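Local coordinates for protein TetR-family transcriptional regulator (Pectobacterium atrosepticum, PDB 2HYT) that probably binds cis-regulatory DNA as a transcription factor, through a predicted N-terminal helix-turn-helix, and forms a two-subunit assembly, at residues Asp84-Arg94 with Glu186-Arg197; Cys128-Asp137 with Pro150-Tyr158. All coordinates share one frame; numbering follows the deposited sequence.

In the fold
From the N terminus the chain runs through helices 7-28, 35-42 and 48-53, the second and third of which carry the predicted helix-turn-helix, and then along helix 56-81 into helix 85-98. Contact 1 joins 84-94, at the start of helix 85-98, to 186-197 and closes a long, mostly helical loop. Nested inside it, contact 2 closes a short one, folding helix 150-170 back on helix 122-141. The two contacts touch directly, since Phe89 packs on Met132 and Leu135, and Arg92 probably hydrogen-bonds Ser131. Together they tie helices 85-98, 122-141, 150-170 and 174-190 into one C-terminal bundle, and both reach the second subunit.

Contact 1: Asp84-Arg94 with Glu186-Arg197; sequences DDWEGFRCRCR and ELLLRGLLVKPR. With EDO (1,2-ethanediol), chain B.
Trp86 lies between Leu193 and its own helix neighbour Arg90. With CG anti to the backbone N (chi1 176°), its indole reaches the C-terminal segment, where Leu193 CD2 makes a CH-pi contact 3.6 Å from the centroid of the five-membered ring; Arg90 CG covers the opposite face near the rim. At the indole edge, Trp86 CH2 comes 3.3 Å from Leu189 O. Deeper in, both methyls of Leu189 meet the Phe89 ring, CD2 lying 3.9 Å from Phe89 CZ.

Polar groups flank this apolar strip. Glu186, bent at chi2 (-72°), turns its carboxylate back to two arginines. Arg90 grips it side-on, NE to Glu186 OE1 at 2.9 Å and NH2 to Glu186 OE2 at 3.1 Å, while Arg94 NH1 reaches the syn lone pair of Glu186 OE2 at 2.9 Å. In the conformer described, Arg90 NH1 also pairs with the Glu87 carboxylate. At the other end, Trp86 CD1 lies against one guanidinium face of the extended Arg197, near its rim, the two planes steeply inclined; Arg197 NH1 bonds Asp84 OD2 (2.9 Å, 160° at the hydrogen). That same oxygen accepts from Glu87 N, so the N-cap of helix 85-94 is also a salt-bridge partner, and a water joins Arg197 NH2 to Asp84 OD1. The whole is a salt-bridge network bordering the apolar packing of the C-terminal segment on helix 85-98, in the C-terminal domain of a TetR-family regulator.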
loop_
_atom_site.group_PDB
_atom_site.type_symbol
_atom_site.label_atom_id
_atom_site.label_comp_id
_atom_site.label_asym_id
_atom_site.label_seq_id
_atom_site.Cartn_x
_atom_site.Cartn_y
_atom_site.Cartn_z
ATOM N N ASP A 84 20.943 -14.529 15.858
ATOM C CA ASP A 84 20.871 -13.186 16.453
ATOM C C ASP A 84 19.530 -12.580 16.026
ATOM O O ASP A 84 19.246 -12.563 14.858
ATOM C CB ASP A 84 21.996 -12.305 15.936
ATOM C CG ASP A 84 21.938 -10.925 16.517
ATOM O OD1 ASP A 84 22.271 -10.768 17.696
ATOM O OD2 ASP A 84 21.486 -10.003 15.836
ATOM N N ASP A 85 18.723 -12.101 16.958
ATOM C CA ASP A 85 17.371 -11.725 16.596
ATOM C C ASP A 85 17.306 -10.443 15.755
ATOM O O ASP A 85 16.430 -10.320 14.877
ATOM C CB ASP A 85 16.486 -11.667 17.811
ATOM C CG ASP A 85 16.372 -13.049 18.501
ATOM O OD1 ASP A 85 16.488 -14.073 17.790
ATOM O OD2 ASP A 85 16.235 -13.095 19.722
ATOM N N TRP A 86 18.225 -9.522 15.999
ATOM C CA TRP A 86 18.272 -8.320 15.150
ATOM C C TRP A 86 18.636 -8.695 13.716
ATOM O O TRP A 86 17.990 -8.236 12.754
ATOM C CB TRP A 86 19.271 -7.299 15.674
ATOM C CG TRP A 86 19.391 -6.117 14.777
ATOM C CD1 TRP A 86 20.504 -5.740 14.083
ATOM C CD2 TRP A 86 18.371 -5.153 14.453
ATOM N NE1 TRP A 86 20.239 -4.611 13.345
ATOM C CE2 TRP A 86 18.944 -4.225 13.556
ATOM C CE3 TRP A 86 17.059 -4.970 14.842
ATOM C CZ2 TRP A 86 18.222 -3.135 13.032
ATOM C CZ3 TRP A 86 16.346 -3.900 14.320
ATOM C CH2 TRP A 86 16.947 -2.979 13.449
ATOM N N GLU A 87 19.632 -9.555 13.552
ATOM C CA GLU A 87 20.036 -9.976 12.205
ATOM C C GLU A 87 18.927 -10.795 11.555
ATOM O O GLU A 87 18.710 -10.701 10.359
ATOM C CB GLU A 87 21.358 -10.745 12.240
ATOM C CG GLU A 87 22.533 -9.927 12.754
ATOM C CD GLU A 87 22.870 -8.727 11.883
ATOM O OE1 GLU A 87 22.647 -8.780 10.659
ATOM O OE2 GLU A 87 23.368 -7.734 12.434
ATOM N N GLY A 88 18.187 -11.565 12.350
ATOM C CA GLY A 88 17.067 -12.302 11.823
ATOM C C GLY A 88 15.966 -11.368 11.301
ATOM O O GLY A 88 15.290 -11.644 10.299
ATOM N N PHE A 89 15.757 -10.265 12.004
ATOM C CA PHE A 89 14.771 -9.261 11.587
ATOM C C PHE A 89 15.224 -8.588 10.292
ATOM O O PHE A 89 14.423 -8.451 9.368
ATOM C CB PHE A 89 14.586 -8.237 12.728
ATOM C CG PHE A 89 13.990 -6.933 12.281
ATOM C CD1 PHE A 89 12.662 -6.826 12.074
ATOM C CD2 PHE A 89 14.784 -5.809 12.099
ATOM C CE1 PHE A 89 12.099 -5.612 11.685
ATOM C CE2 PHE A 89 14.237 -4.606 11.725
ATOM C CZ PHE A 89 12.871 -4.510 11.504
ATOM N N ARG A 90 16.493 -8.195 10.208
ATOM C CA ARG A 90 17.044 -7.607 8.946
ATOM C C ARG A 90 16.895 -8.608 7.820
ATOM O O ARG A 90 16.508 -8.248 6.711
ATOM C CB ARG A 90 18.514 -7.228 9.097
ATOM C CG ARG A 90 18.725 -6.025 10.026
ATOM C CD ARG A 90 20.225 -5.668 10.192
ATOM N NE ARG A 90 20.942 -5.610 8.931
ATOM C CZ ARG A 90 22.244 -5.817 8.767
ATOM N NH1 ARG A 90 23.030 -6.083 9.801
ATOM N NH2 ARG A 90 22.764 -5.756 7.547
ATOM N N CYS A 91 17.230 -9.863 8.089
ATOM C CA CYS A 91 17.165 -10.896 7.067
ATOM C C CYS A 91 15.742 -11.124 6.574
ATOM O O CYS A 91 15.539 -11.293 5.396
ATOM C CB CYS A 91 17.738 -12.185 7.616
ATOM S SG CYS A 91 17.849 -13.462 6.414
ATOM N N ARG A 92 14.784 -11.108 7.498
ATOM C CA ARG A 92 13.378 -11.268 7.161
ATOM C C ARG A 92 12.894 -10.095 6.281
ATOM O O ARG A 92 12.205 -10.290 5.245
ATOM C CB ARG A 92 12.561 -11.337 8.424
ATOM C CG ARG A 92 11.094 -11.415 8.203
ATOM C CD ARG A 92 10.396 -11.798 9.473
ATOM N NE ARG A 92 8.990 -11.417 9.433
ATOM C CZ ARG A 92 8.098 -11.793 10.335
ATOM N NH1 ARG A 92 8.436 -12.585 11.343
ATOM N NH2 ARG A 92 6.841 -11.365 10.199
ATOM N N CYS A 93 13.242 -8.882 6.700
ATOM C CA CYS A 93 12.885 -7.710 5.911
ATOM C C CYS A 93 13.510 -7.756 4.504
ATOM O O CYS A 93 12.812 -7.507 3.491
ATOM C CB CYS A 93 13.250 -6.410 6.619
ATOM S SG CYS A 93 12.340 -6.075 8.134
ATOM N N ARG A 94 14.794 -8.091 4.416
ATOM C CA ARG A 94 15.440 -8.205 3.100
ATOM C C ARG A 94 14.795 -9.303 2.248
ATOM O O ARG A 94 14.636 -9.160 1.041
ATOM C CB ARG A 94 16.908 -8.504 3.262
ATOM C CG ARG A 94 17.706 -7.331 3.778
ATOM C CD ARG A 94 19.224 -7.575 3.624
ATOM N NE ARG A 94 19.672 -8.800 4.301
ATOM C CZ ARG A 94 20.213 -8.853 5.522
ATOM N NH1 ARG A 94 20.399 -7.762 6.251
ATOM N NH2 ARG A 94 20.577 -10.028 6.010
ATOM N N GLU A 186 18.271 -0.652 4.807
ATOM C CA GLU A 186 19.221 -0.746 5.913
ATOM C C GLU A 186 19.364 0.593 6.650
ATOM O O GLU A 186 19.507 0.619 7.864
ATOM C CB GLU A 186 20.591 -1.259 5.453
ATOM C CG GLU A 186 20.592 -2.679 4.894
ATOM C CD GLU A 186 20.389 -3.794 5.922
ATOM O OE1 GLU A 186 19.981 -3.557 7.092
ATOM O OE2 GLU A 186 20.626 -4.955 5.514
ATOM N N LEU A 187 19.314 1.721 5.926
ATOM C CA LEU A 187 19.359 3.032 6.559
ATOM C C LEU A 187 18.119 3.299 7.385
ATOM O O LEU A 187 18.178 3.895 8.455
ATOM C CB LEU A 187 19.465 4.148 5.508
ATOM C CG LEU A 187 20.745 4.172 4.711
ATOM C CD1 LEU A 187 20.554 5.322 3.692
ATOM C CD2 LEU A 187 21.980 4.392 5.624
ATOM N N LEU A 188 16.961 2.906 6.877
ATOM C CA LEU A 188 15.756 3.059 7.699
ATOM C C LEU A 188 15.773 2.190 8.944
ATOM O O LEU A 188 15.329 2.595 10.027
ATOM C CB LEU A 188 14.512 2.702 6.925
ATOM C CG LEU A 188 13.897 3.749 6.017
ATOM C CD1 LEU A 188 12.633 3.145 5.471
ATOM C CD2 LEU A 188 13.625 5.075 6.755
ATOM N N LEU A 189 16.262 0.974 8.815
ATOM C CA LEU A 189 16.181 0.048 9.948
ATOM C C LEU A 189 17.177 0.393 11.033
ATOM O O LEU A 189 16.951 0.133 12.211
ATOM C CB LEU A 189 16.409 -1.391 9.483
ATOM C CG LEU A 189 15.377 -1.946 8.499
ATOM C CD1 LEU A 189 15.673 -3.411 8.232
ATOM C CD2 LEU A 189 13.919 -1.771 9.000
ATOM N N ARG A 190 18.308 0.968 10.671
ATOM C CA ARG A 190 19.356 1.132 11.668
ATOM C C ARG A 190 18.963 2.069 12.814
ATOM O O ARG A 190 19.476 1.918 13.956
ATOM C CB ARG A 190 20.668 1.527 10.998
ATOM C CG ARG A 190 20.719 2.956 10.565
ATOM C CD ARG A 190 21.992 3.161 9.764
ATOM N NE ARG A 190 22.078 4.557 9.329
ATOM C CZ ARG A 190 23.160 5.105 8.783
ATOM N NH1 ARG A 190 24.265 4.392 8.597
ATOM N NH2 ARG A 190 23.140 6.386 8.431
ATOM N N GLY A 191 18.018 2.977 12.552
ATOM C CA GLY A 191 17.547 3.926 13.563
ATOM C C GLY A 191 16.703 3.266 14.633
ATOM O O GLY A 191 16.513 3.811 15.713
ATOM N N LEU A 192 16.183 2.074 14.345
ATOM C CA LEU A 192 15.409 1.356 15.361
ATOM C C LEU A 192 16.232 0.888 16.536
ATOM O O LEU A 192 15.664 0.639 17.612
ATOM C CB LEU A 192 14.733 0.162 14.738
ATOM C CG LEU A 192 13.827 0.524 13.558
ATOM C CD1 LEU A 192 13.078 -0.742 13.164
ATOM C CD2 LEU A 192 12.904 1.660 13.866
ATOM N N LEU A 193 17.551 0.722 16.359
ATOM C CA LEU A 193 18.394 0.174 17.417
ATOM C C LEU A 193 18.583 1.137 18.579
ATOM O O LEU A 193 18.726 2.350 18.378
ATOM C CB LEU A 193 19.757 -0.191 16.880
ATOM C CG LEU A 193 19.844 -1.392 15.945
ATOM C CD1 LEU A 193 21.204 -1.485 15.225
ATOM C CD2 LEU A 193 19.616 -2.720 16.710
ATOM N N VAL A 194 18.544 0.592 19.795
ATOM C CA VAL A 194 18.906 1.344 20.986
ATOM C C VAL A 194 20.399 1.718 20.913
ATOM O O VAL A 194 20.758 2.881 21.117
ATOM C CB VAL A 194 18.636 0.526 22.269
ATOM C CG1 VAL A 194 19.227 1.191 23.486
ATOM C CG2 VAL A 194 17.119 0.347 22.452
ATOM N N LYS A 195 21.220 0.726 20.593
ATOM C CA LYS A 195 22.675 0.827 20.559
ATOM C C LYS A 195 23.157 0.477 19.145
ATOM O O LYS A 195 22.944 -0.644 18.668
ATOM C CB LYS A 195 23.291 -0.157 21.564
ATOM C CG LYS A 195 24.825 -0.189 21.546
ATOM N N PRO A 196 23.799 1.431 18.453
ATOM C CA PRO A 196 24.293 1.113 17.105
ATOM C C PRO A 196 25.295 -0.030 17.086
ATOM O O PRO A 196 26.035 -0.226 18.056
ATOM C CB PRO A 196 24.983 2.411 16.659
ATOM C CG PRO A 196 24.357 3.502 17.516
ATOM C CD PRO A 196 24.101 2.822 18.843
ATOM N N ARG A 197 25.325 -0.759 15.975
ATOM C CA ARG A 197 26.257 -1.858 15.781
ATOM C C ARG A 197 27.324 -1.506 14.733
ATOM O O ARG A 197 28.364 -2.171 14.637
ATOM C CB ARG A 197 25.481 -3.099 15.360
ATOM C CG ARG A 197 24.432 -3.480 16.369
ATOM C CD ARG A 197 23.894 -4.871 16.116
ATOM N NE ARG A 197 22.961 -5.280 17.166
ATOM C CZ ARG A 197 22.413 -6.485 17.236
ATOM N NH1 ARG A 197 22.691 -7.415 16.314
ATOM N NH2 ARG A 197 21.585 -6.768 18.236
ATOM O OXT ARG A 197 27.175 -0.547 13.966
HETATM C C1 EDO B . 8.048 -9.021 6.278
HETATM O O1 EDO B . 7.728 -10.017 7.275
HETATM C C2 EDO B . 6.761 -8.264 5.936
HETATM O O2 EDO B . 6.344 -7.416 7.042
HETATM O O HOH W 1 20.081 -9.244 18.439
#

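Contact 2: Cys128-Asp137 with Pro150-Tyr158; sequences CVESMQRLID and PQALASLIY
Gln133 lies across Pro150, Gln151 and Ala154 at the start of helix 150-158. Its CB lies 4.0 Å from Ala154 CB, at the closest approach of the two backbones. With CG anti to the backbone N, the chain runs out straight: CG rests 3.7 Å from Pro150 CB, and CD lies against Gln151 CB. At the tip, OE1 accepts from Gln151 NE2 at 2.9 Å with 160° at the hydrogen, and Gln133 NE2 lies 4.0 Å from Gln151 CB. The donor is tilted from the Gln133 carbonyl plane, whereas the acceptor lies close to the Gln151 amide plane; the two amides stand 79° apart. Gln151 OE1 turns to Trp167 NE1 of the second subunit, so this amide joins the helix pair to the dimer partner.

The axes of the two segments come within 8.2 Å, which the small side chain of Ala154 probably allows, its methyl touching Val129 O and Gln133 N. Val129 is a knob in a hole formed by Gln151, Ala154, Ser155 and Tyr158. Beyond it, Cys128 CB sits over a face of the Tyr158 ring, 4.0 Å from the centroid. On the inner side, Ile136 CD1 meets Ile157 CD1 tip to tip at 3.7 Å, and Ile136 CG2 packs on Leu153 CD2.

The two helices cross steeply, at 120° between their N-to-C directions. Helix 85-98 covers the inner side through Phe89, which touches Met132 and Ile157; helix 56-81 lies against Ser131 and Leu135, and the second subunit packs on Ala152 and Leu156.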
loop_
_atom_site.group_PDB
_atom_site.type_symbol
_atom_site.label_atom_id
_atom_site.label_comp_id
_atom_site.label_asym_id
_atom_site.label_seq_id
_atom_site.Cartn_x
_atom_site.Cartn_y
_atom_site.Cartn_z
ATOM N N CYS A 128 -0.289 -9.315 8.094
ATOM C CA CYS A 128 1.141 -9.150 7.948
ATOM C C CYS A 128 1.640 -8.261 9.083
ATOM O O CYS A 128 2.733 -8.482 9.646
ATOM C CB CYS A 128 1.474 -8.490 6.609
ATOM S SG CYS A 128 1.204 -9.488 5.159
ATOM N N VAL A 129 0.861 -7.227 9.371
ATOM C CA VAL A 129 1.262 -6.311 10.444
ATOM C C VAL A 129 1.298 -7.036 11.792
ATOM O O VAL A 129 2.214 -6.813 12.575
ATOM C CB VAL A 129 0.372 -5.074 10.469
ATOM C CG1 VAL A 129 0.550 -4.267 11.738
ATOM C CG2 VAL A 129 0.636 -4.229 9.184
ATOM N N GLU A 130 0.307 -7.878 12.072
ATOM C CA GLU A 130 0.284 -8.605 13.337
ATOM C C GLU A 130 1.511 -9.516 13.484
ATOM O O GLU A 130 2.073 -9.614 14.566
ATOM C CB GLU A 130 -1.024 -9.374 13.463
ATOM C CG GLU A 130 -2.181 -8.434 13.712
ATOM C CD GLU A 130 -3.553 -9.041 13.472
ATOM O OE1 GLU A 130 -3.626 -10.230 13.074
ATOM O OE2 GLU A 130 -4.557 -8.309 13.668
ATOM N N SER A 131 1.930 -10.147 12.393
ATOM C CA SER A 131 3.112 -11.012 12.415
ATOM C C SER A 131 4.350 -10.181 12.709
ATOM O O SER A 131 5.149 -10.513 13.581
ATOM C CB SER A 131 3.278 -11.741 11.107
ATOM O OG SER A 131 4.412 -12.585 11.145
HETATM N N MSE A 132 4.536 -9.087 11.995
HETATM C CA MSE A 132 5.688 -8.230 12.259
HETATM C C MSE A 132 5.632 -7.630 13.664
HETATM O O MSE A 132 6.661 -7.467 14.322
HETATM C CB MSE A 132 5.779 -7.134 11.194
HETATM C CG MSE A 132 6.863 -6.140 11.446
HETATM SE SE MSE A 132 8.612 -6.954 11.405
HETATM C CE MSE A 132 8.801 -7.505 9.506
ATOM N N GLN A 133 4.431 -7.301 14.134
ATOM C CA GLN A 133 4.235 -6.775 15.493
ATOM C C GLN A 133 4.804 -7.735 16.549
ATOM O O GLN A 133 5.455 -7.292 17.498
ATOM C CB GLN A 133 2.742 -6.537 15.762
ATOM C CG GLN A 133 2.454 -6.006 17.136
ATOM C CD GLN A 133 0.974 -5.844 17.344
ATOM O OE1 GLN A 133 0.202 -5.847 16.369
ATOM N NE2 GLN A 133 0.568 -5.703 18.594
ATOM N N ARG A 134 4.552 -9.038 16.401
ATOM C CA ARG A 134 5.065 -10.049 17.357
ATOM C C ARG A 134 6.583 -9.952 17.438
ATOM O O ARG A 134 7.190 -9.948 18.530
ATOM C CB ARG A 134 4.701 -11.470 16.933
ATOM C CG ARG A 134 3.251 -11.855 17.156
ATOM C CD ARG A 134 3.024 -13.331 16.833
ATOM N NE ARG A 134 2.890 -13.562 15.395
ATOM C CZ ARG A 134 3.264 -14.669 14.750
ATOM N NH1 ARG A 134 3.821 -15.694 15.386
ATOM N NH2 ARG A 134 3.077 -14.754 13.446
ATOM N N LEU A 135 7.207 -9.854 16.276
ATOM C CA LEU A 135 8.659 -9.740 16.229
ATOM C C LEU A 135 9.185 -8.418 16.868
ATOM O O LEU A 135 10.126 -8.400 17.635
ATOM C CB LEU A 135 9.123 -9.911 14.782
ATOM C CG LEU A 135 10.633 -9.802 14.549
ATOM C CD1 LEU A 135 11.417 -10.791 15.398
ATOM C CD2 LEU A 135 10.936 -10.026 13.036
ATOM N N ILE A 136 8.609 -7.283 16.468
ATOM C CA ILE A 136 8.972 -5.995 17.052
ATOM C C ILE A 136 8.803 -5.969 18.564
ATOM O O ILE A 136 9.672 -5.474 19.257
ATOM C CB ILE A 136 8.188 -4.855 16.358
ATOM C CG1 ILE A 136 8.639 -4.775 14.921
ATOM C CG2 ILE A 136 8.374 -3.546 17.093
ATOM C CD1 ILE A 136 10.098 -4.331 14.762
ATOM N N ASP A 137 7.684 -6.467 19.063
ATOM C CA ASP A 137 7.395 -6.551 20.508
ATOM C C ASP A 137 8.539 -7.288 21.208
ATOM O O ASP A 137 9.085 -6.830 22.212
ATOM C CB ASP A 137 6.061 -7.280 20.693
ATOM C CG ASP A 137 5.595 -7.324 22.122
ATOM O OD1 ASP A 137 6.231 -8.048 22.913
ATOM O OD2 ASP A 137 4.547 -6.695 22.438
ATOM N N PRO A 150 4.496 -1.392 19.307
ATOM C CA PRO A 150 4.764 -2.425 18.339
ATOM C C PRO A 150 3.896 -2.413 17.099
ATOM O O PRO A 150 4.412 -2.607 16.008
ATOM C CB PRO A 150 4.600 -3.733 19.155
ATOM C CG PRO A 150 4.810 -3.372 20.496
ATOM C CD PRO A 150 4.313 -1.964 20.647
ATOM N N GLN A 151 2.585 -2.194 17.258
ATOM C CA GLN A 151 1.677 -2.244 16.118
ATOM C C GLN A 151 1.929 -1.072 15.152
ATOM O O GLN A 151 1.908 -1.239 13.930
ATOM C CB GLN A 151 0.226 -2.272 16.518
ATOM C CG GLN A 151 -0.665 -2.772 15.378
ATOM C CD GLN A 151 -2.053 -3.086 15.849
ATOM O OE1 GLN A 151 -2.900 -2.214 15.885
ATOM N NE2 GLN A 151 -2.288 -4.341 16.261
ATOM N N ALA A 152 2.113 0.103 15.729
ATOM C CA ALA A 152 2.466 1.291 14.931
ATOM C C ALA A 152 3.750 1.091 14.122
ATOM O O ALA A 152 3.786 1.333 12.939
ATOM C CB ALA A 152 2.615 2.509 15.837
ATOM N N LEU A 153 4.782 0.580 14.776
ATOM C CA LEU A 153 6.063 0.386 14.124
ATOM C C LEU A 153 5.970 -0.700 13.084
ATOM O O LEU A 153 6.493 -0.551 12.002
ATOM C CB LEU A 153 7.134 0.098 15.147
ATOM C CG LEU A 153 8.521 -0.066 14.620
ATOM C CD1 LEU A 153 8.935 1.120 13.687
ATOM C CD2 LEU A 153 9.509 -0.187 15.785
ATOM N N ALA A 154 5.215 -1.757 13.369
ATOM C CA ALA A 154 5.017 -2.821 12.386
ATOM C C ALA A 154 4.295 -2.312 11.156
ATOM O O ALA A 154 4.624 -2.708 10.057
ATOM C CB ALA A 154 4.299 -4.032 12.996
ATOM N N SER A 155 3.323 -1.403 11.320
ATOM C CA SER A 155 2.594 -0.828 10.172
ATOM C C SER A 155 3.526 -0.069 9.250
ATOM O O SER A 155 3.426 -0.175 8.026
ATOM C CB SER A 155 1.444 0.083 10.625
ATOM O OG SER A 155 1.859 1.354 11.136
ATOM N N LEU A 156 4.389 0.735 9.866
ATOM C CA LEU A 156 5.369 1.505 9.137
ATOM C C LEU A 156 6.321 0.587 8.357
ATOM O O LEU A 156 6.525 0.763 7.163
ATOM C CB LEU A 156 6.166 2.405 10.074
ATOM C CG LEU A 156 5.368 3.594 10.610
ATOM C CD1 LEU A 156 6.031 4.077 11.943
ATOM C CD2 LEU A 156 5.265 4.690 9.586
ATOM N N ILE A 157 6.877 -0.396 9.066
ATOM C CA ILE A 157 7.835 -1.317 8.432
ATOM C C ILE A 157 7.199 -2.122 7.286
ATOM O O ILE A 157 7.713 -2.152 6.178
ATOM C CB ILE A 157 8.482 -2.259 9.490
ATOM C CG1 ILE A 157 9.303 -1.460 10.510
ATOM C CG2 ILE A 157 9.305 -3.350 8.807
ATOM C CD1 ILE A 157 9.726 -2.332 11.724
ATOM N N TYR A 158 6.082 -2.778 7.580
ATOM C CA TYR A 158 5.338 -3.535 6.571
ATOM C C TYR A 158 5.037 -2.629 5.357
ATOM O O TYR A 158 5.254 -3.017 4.186
ATOM C CB TYR A 158 4.057 -4.186 7.149
ATOM C CG TYR A 158 3.149 -4.623 6.007
ATOM C CD1 TYR A 158 3.474 -5.749 5.250
ATOM C CD2 TYR A 158 2.060 -3.909 5.642
ATOM C CE1 TYR A 158 2.711 -6.125 4.166
ATOM C CE2 TYR A 158 1.288 -4.266 4.556
ATOM C CZ TYR A 158 1.595 -5.413 3.853
ATOM O OH TYR A 158 0.810 -5.777 2.786
#